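Local coordinates for CRISPR-associated protein, Cse1 family (Acidimicrobium ferrooxidans, PDB 4H3T), which probably serves as the large Cse1 subunit of a type I-E CRISPR Cascade complex, which recognises invading DNA for destruction, at residues 214-226 against 344-357. The protein carries 1 engineered substitution. Residues are numbered along the deposited sequence; the frame is centred on the assembly and turned at random.
Sequences LLLNLVPWQYRNL and GVLSFVEGLQSRGI
Phe348 of helix 344-350 packs against Leu216 at the end of helix 210-217 and against Val219, Pro220 and Tyr223 in the loop beyond. CB lies 4.0 Å from both Val219 CG2 and Leu226 CD1, branched residues whose methyls pack beside it without polar atoms. With CG anti to the backbone N (chi1 174°), the ring is carried over to Val219, whose methyls face CG and whose CA sits above the centre of one face. On one edge, CD2 comes 3.5 Å from Leu216 O, in the ring plane, where the slightly positive aromatic C-H suits a carbonyl oxygen; CE2 lies beside Leu216 O and Leu215 O. On the other, CD1 stands 3.7 Å from Tyr223 CZ, making a T-shaped stack with the Phe348 edge on the Tyr223 face and the planes at 76°. Tyr223 closes a type I beta turn begun by the rigid Pro220, whose CD packs 3.4 Å from Phe348 CE1 and 3.7 Å from the tip, CZ. Trp77 of helix 74-82 adds a second edge-to-face partner for Phe348. The tyrosine's polar end is served separately: OH bonds to Asp74 and accepts from a water that also donates to Phe348 O. Further along, Leu216 CD2 meets Leu352 CD1 at 3.8 Å, the side chains crossing at a slant, and touches Ile357 CD1.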
# COMPACT_ATOMS: atom_id res chain seq x y z
N LEU A 214 -10.01 -0.33 -12.28
CA LEU A 214 -9.75 1.01 -12.81
C LEU A 214 -10.94 1.93 -12.56
O LEU A 214 -10.75 3.02 -12.03
CB LEU A 214 -9.43 0.96 -14.28
CG LEU A 214 -8.09 0.30 -14.64
CD1 LEU A 214 -7.99 0.20 -16.18
CD2 LEU A 214 -6.87 1.04 -14.05
N LEU A 215 -12.14 1.46 -12.78
CA LEU A 215 -13.34 2.28 -12.53
C LEU A 215 -13.58 2.57 -11.03
O LEU A 215 -13.98 3.70 -10.70
CB LEU A 215 -14.56 1.64 -13.15
CG LEU A 215 -14.52 1.60 -14.72
CD1 LEU A 215 -15.73 0.94 -15.26
CD2 LEU A 215 -14.43 2.99 -15.33
N LEU A 216 -13.32 1.62 -10.13
CA LEU A 216 -13.41 1.86 -8.66
C LEU A 216 -12.46 2.95 -8.23
O LEU A 216 -12.73 3.58 -7.20
CB LEU A 216 -13.12 0.57 -7.87
CG LEU A 216 -14.21 -0.52 -8.10
CD1 LEU A 216 -13.74 -1.91 -7.59
CD2 LEU A 216 -15.50 -0.14 -7.41
N ASN A 217 -11.33 3.15 -8.96
CA ASN A 217 -10.31 4.14 -8.63
C ASN A 217 -10.44 5.45 -9.42
O ASN A 217 -9.74 6.43 -9.07
CB ASN A 217 -8.91 3.55 -8.86
CG ASN A 217 -8.50 2.64 -7.77
OD1 ASN A 217 -8.02 3.10 -6.77
ND2 ASN A 217 -8.77 1.34 -7.89
N LEU A 218 -11.28 5.47 -10.45
CA LEU A 218 -11.49 6.65 -11.29
C LEU A 218 -12.56 7.50 -10.67
O LEU A 218 -13.62 7.69 -11.20
CB LEU A 218 -11.79 6.29 -12.73
CG LEU A 218 -10.59 5.77 -13.52
CD1 LEU A 218 -11.10 5.03 -14.76
CD2 LEU A 218 -9.62 6.87 -13.84
N VAL A 219 -12.18 8.14 -9.57
CA VAL A 219 -13.07 9.03 -8.88
C VAL A 219 -13.44 10.21 -9.85
O VAL A 219 -12.52 10.90 -10.37
CB VAL A 219 -12.44 9.58 -7.57
CG1 VAL A 219 -13.43 10.47 -6.83
CG2 VAL A 219 -11.90 8.45 -6.66
N PRO A 220 -14.73 10.51 -10.04
CA PRO A 220 -15.07 11.62 -10.92
C PRO A 220 -14.56 12.97 -10.39
O PRO A 220 -14.50 13.17 -9.17
CB PRO A 220 -16.60 11.55 -10.99
CG PRO A 220 -16.88 10.11 -10.86
CD PRO A 220 -15.93 9.73 -9.71
N TRP A 221 -14.18 13.88 -11.33
CA TRP A 221 -13.62 15.20 -11.00
C TRP A 221 -14.59 16.04 -10.14
O TRP A 221 -14.14 16.86 -9.35
CB TRP A 221 -13.29 15.96 -12.28
CG TRP A 221 -12.27 15.30 -13.15
CD1 TRP A 221 -11.31 14.40 -12.78
CD2 TRP A 221 -12.16 15.45 -14.56
NE1 TRP A 221 -10.60 14.00 -13.88
CE2 TRP A 221 -11.04 14.69 -14.98
CE3 TRP A 221 -12.83 16.24 -15.51
CZ2 TRP A 221 -10.65 14.63 -16.30
CZ3 TRP A 221 -12.43 16.18 -16.83
CH2 TRP A 221 -11.39 15.33 -17.22
N GLN A 222 -15.90 15.80 -10.25
CA GLN A 222 -16.92 16.49 -9.46
C GLN A 222 -16.75 16.26 -7.95
O GLN A 222 -17.18 17.09 -7.17
CB GLN A 222 -18.31 16.00 -9.92
CG GLN A 222 -19.51 16.74 -9.44
CD GLN A 222 -20.81 16.02 -9.84
OE1 GLN A 222 -20.85 14.82 -10.19
NE2 GLN A 222 -21.92 16.68 -9.61
N TYR A 223 -16.09 15.18 -7.52
CA TYR A 223 -15.81 14.96 -6.10
C TYR A 223 -14.63 15.82 -5.63
O TYR A 223 -13.55 15.30 -5.33
CB TYR A 223 -15.51 13.48 -5.82
CG TYR A 223 -16.71 12.58 -5.96
CD1 TYR A 223 -17.50 12.26 -4.85
CD2 TYR A 223 -17.07 12.04 -7.18
CE1 TYR A 223 -18.65 11.49 -4.99
CE2 TYR A 223 -18.22 11.26 -7.33
CZ TYR A 223 -18.93 10.89 -6.20
OH TYR A 223 -20.04 10.08 -6.30
N ARG A 224 -14.83 17.13 -5.57
CA ARG A 224 -13.76 18.08 -5.21
C ARG A 224 -13.27 17.88 -3.77
O ARG A 224 -12.16 18.26 -3.44
CB ARG A 224 -14.21 19.52 -5.41
CG ARG A 224 -14.53 19.89 -6.87
CD ARG A 224 -13.51 20.86 -7.44
NE ARG A 224 -13.23 21.99 -6.53
CZ ARG A 224 -12.09 22.67 -6.45
NH1 ARG A 224 -11.07 22.38 -7.26
NH2 ARG A 224 -11.96 23.65 -5.56
N ASN A 225 -14.08 17.27 -2.94
CA ASN A 225 -13.70 16.89 -1.57
C ASN A 225 -12.80 15.69 -1.49
O ASN A 225 -12.18 15.47 -0.45
CB ASN A 225 -14.97 16.57 -0.73
CG ASN A 225 -15.94 15.56 -1.40
OD1 ASN A 225 -16.25 15.65 -2.63
ND2 ASN A 225 -16.50 14.59 -0.62
N LEU A 226 -12.76 14.85 -2.57
CA LEU A 226 -12.00 13.62 -2.62
C LEU A 226 -10.76 13.67 -3.50
O LEU A 226 -9.81 12.91 -3.25
CB LEU A 226 -12.93 12.52 -3.12
CG LEU A 226 -14.23 12.31 -2.34
CD1 LEU A 226 -14.93 11.04 -2.87
CD2 LEU A 226 -14.01 12.26 -0.75
N GLY A 344 -9.69 9.18 0.02
CA GLY A 344 -10.84 9.66 -0.74
C GLY A 344 -11.46 8.58 -1.61
O GLY A 344 -12.65 8.57 -1.86
N VAL A 345 -10.65 7.61 -2.04
CA VAL A 345 -11.14 6.48 -2.87
C VAL A 345 -12.13 5.62 -2.09
O VAL A 345 -13.11 5.10 -2.66
CB VAL A 345 -9.97 5.63 -3.48
CG1 VAL A 345 -9.27 4.73 -2.48
CG2 VAL A 345 -10.51 4.81 -4.64
N LEU A 346 -11.93 5.50 -0.76
CA LEU A 346 -12.85 4.73 0.05
C LEU A 346 -14.20 5.46 0.22
O LEU A 346 -15.25 4.81 0.24
CB LEU A 346 -12.20 4.41 1.40
CG LEU A 346 -10.93 3.50 1.30
CD1 LEU A 346 -10.44 3.16 2.72
CD2 LEU A 346 -11.18 2.25 0.53
N SER A 347 -14.17 6.79 0.36
CA SER A 347 -15.38 7.62 0.42
C SER A 347 -16.10 7.53 -0.91
O SER A 347 -17.30 7.44 -0.93
CB SER A 347 -15.02 9.07 0.69
OG SER A 347 -14.33 9.27 1.90
N PHE A 348 -15.36 7.46 -2.04
CA PHE A 348 -16.04 7.28 -3.31
C PHE A 348 -16.75 5.90 -3.36
O PHE A 348 -17.94 5.82 -3.66
CB PHE A 348 -15.05 7.40 -4.47
CG PHE A 348 -15.68 7.09 -5.78
CD1 PHE A 348 -16.78 7.82 -6.23
CD2 PHE A 348 -15.19 6.06 -6.59
CE1 PHE A 348 -17.35 7.55 -7.47
CE2 PHE A 348 -15.81 5.75 -7.80
CZ PHE A 348 -16.88 6.51 -8.24
N VAL A 349 -16.00 4.82 -3.06
CA VAL A 349 -16.51 3.43 -3.14
C VAL A 349 -17.73 3.23 -2.17
O VAL A 349 -18.61 2.41 -2.43
CB VAL A 349 -15.38 2.37 -2.88
CG1 VAL A 349 -15.96 0.95 -2.75
CG2 VAL A 349 -14.39 2.39 -4.02
N GLU A 350 -17.69 3.88 -1.02
CA GLU A 350 -18.73 3.83 0.02
C GLU A 350 -20.11 4.12 -0.60
O GLU A 350 -21.09 3.51 -0.19
CB GLU A 350 -18.34 4.83 1.13
CG GLU A 350 -19.31 5.13 2.24
CD GLU A 350 -18.84 6.21 3.20
OE1 GLU A 350 -17.61 6.49 3.29
OE2 GLU A 350 -19.71 6.76 3.90
N GLY A 351 -20.19 5.02 -1.60
CA GLY A 351 -21.45 5.32 -2.26
C GLY A 351 -21.85 4.45 -3.43
O GLY A 351 -22.79 4.83 -4.13
N LEU A 352 -21.20 3.29 -3.68
CA LEU A 352 -21.49 2.44 -4.87
C LEU A 352 -22.31 1.13 -4.65
O LEU A 352 -22.42 0.32 -5.58
CB LEU A 352 -20.14 2.03 -5.53
CG LEU A 352 -19.22 3.17 -5.93
CD1 LEU A 352 -17.96 2.66 -6.60
CD2 LEU A 352 -19.94 4.18 -6.80
N GLN A 353 -22.89 0.92 -3.51
CA GLN A 353 -23.76 -0.28 -3.29
C GLN A 353 -24.92 -0.47 -4.35
O GLN A 353 -25.15 -1.59 -4.83
CB GLN A 353 -24.43 -0.15 -1.93
CG GLN A 353 -23.35 -0.17 -0.79
CD GLN A 353 -23.75 -1.00 0.42
OE1 GLN A 353 -23.99 -2.21 0.31
NE2 GLN A 353 -23.73 -0.41 1.60
N SER A 354 -25.55 0.64 -4.76
CA SER A 354 -26.66 0.53 -5.72
C SER A 354 -26.15 0.07 -7.12
O SER A 354 -26.97 -0.33 -7.92
CB SER A 354 -27.44 1.84 -5.80
OG SER A 354 -26.65 2.91 -6.28
N ARG A 355 -24.80 0.03 -7.36
CA ARG A 355 -24.21 -0.50 -8.61
C ARG A 355 -23.96 -2.05 -8.61
O ARG A 355 -23.33 -2.56 -9.56
CB ARG A 355 -22.86 0.20 -8.90
CG ARG A 355 -23.00 1.71 -9.05
CD ARG A 355 -23.73 2.08 -10.30
NE ARG A 355 -23.66 3.52 -10.46
CZ ARG A 355 -24.09 4.17 -11.52
NH1 ARG A 355 -24.62 3.51 -12.55
NH2 ARG A 355 -23.95 5.49 -11.60
N GLY A 356 -24.41 -2.77 -7.58
CA GLY A 356 -24.22 -4.21 -7.52
C GLY A 356 -22.86 -4.68 -7.01
O GLY A 356 -22.46 -5.82 -7.28
N ILE A 357 -22.18 -3.84 -6.20
CA ILE A 357 -20.87 -4.17 -5.62
C ILE A 357 -21.06 -4.45 -4.14
O ILE A 357 -21.49 -3.57 -3.43
CB ILE A 357 -19.84 -3.02 -5.84
CG1 ILE A 357 -19.73 -2.58 -7.33
CG2 ILE A 357 -18.46 -3.43 -5.36
CD1 ILE A 357 -19.45 -1.09 -7.45
O HOH W 1 -19.77 7.81 -4.44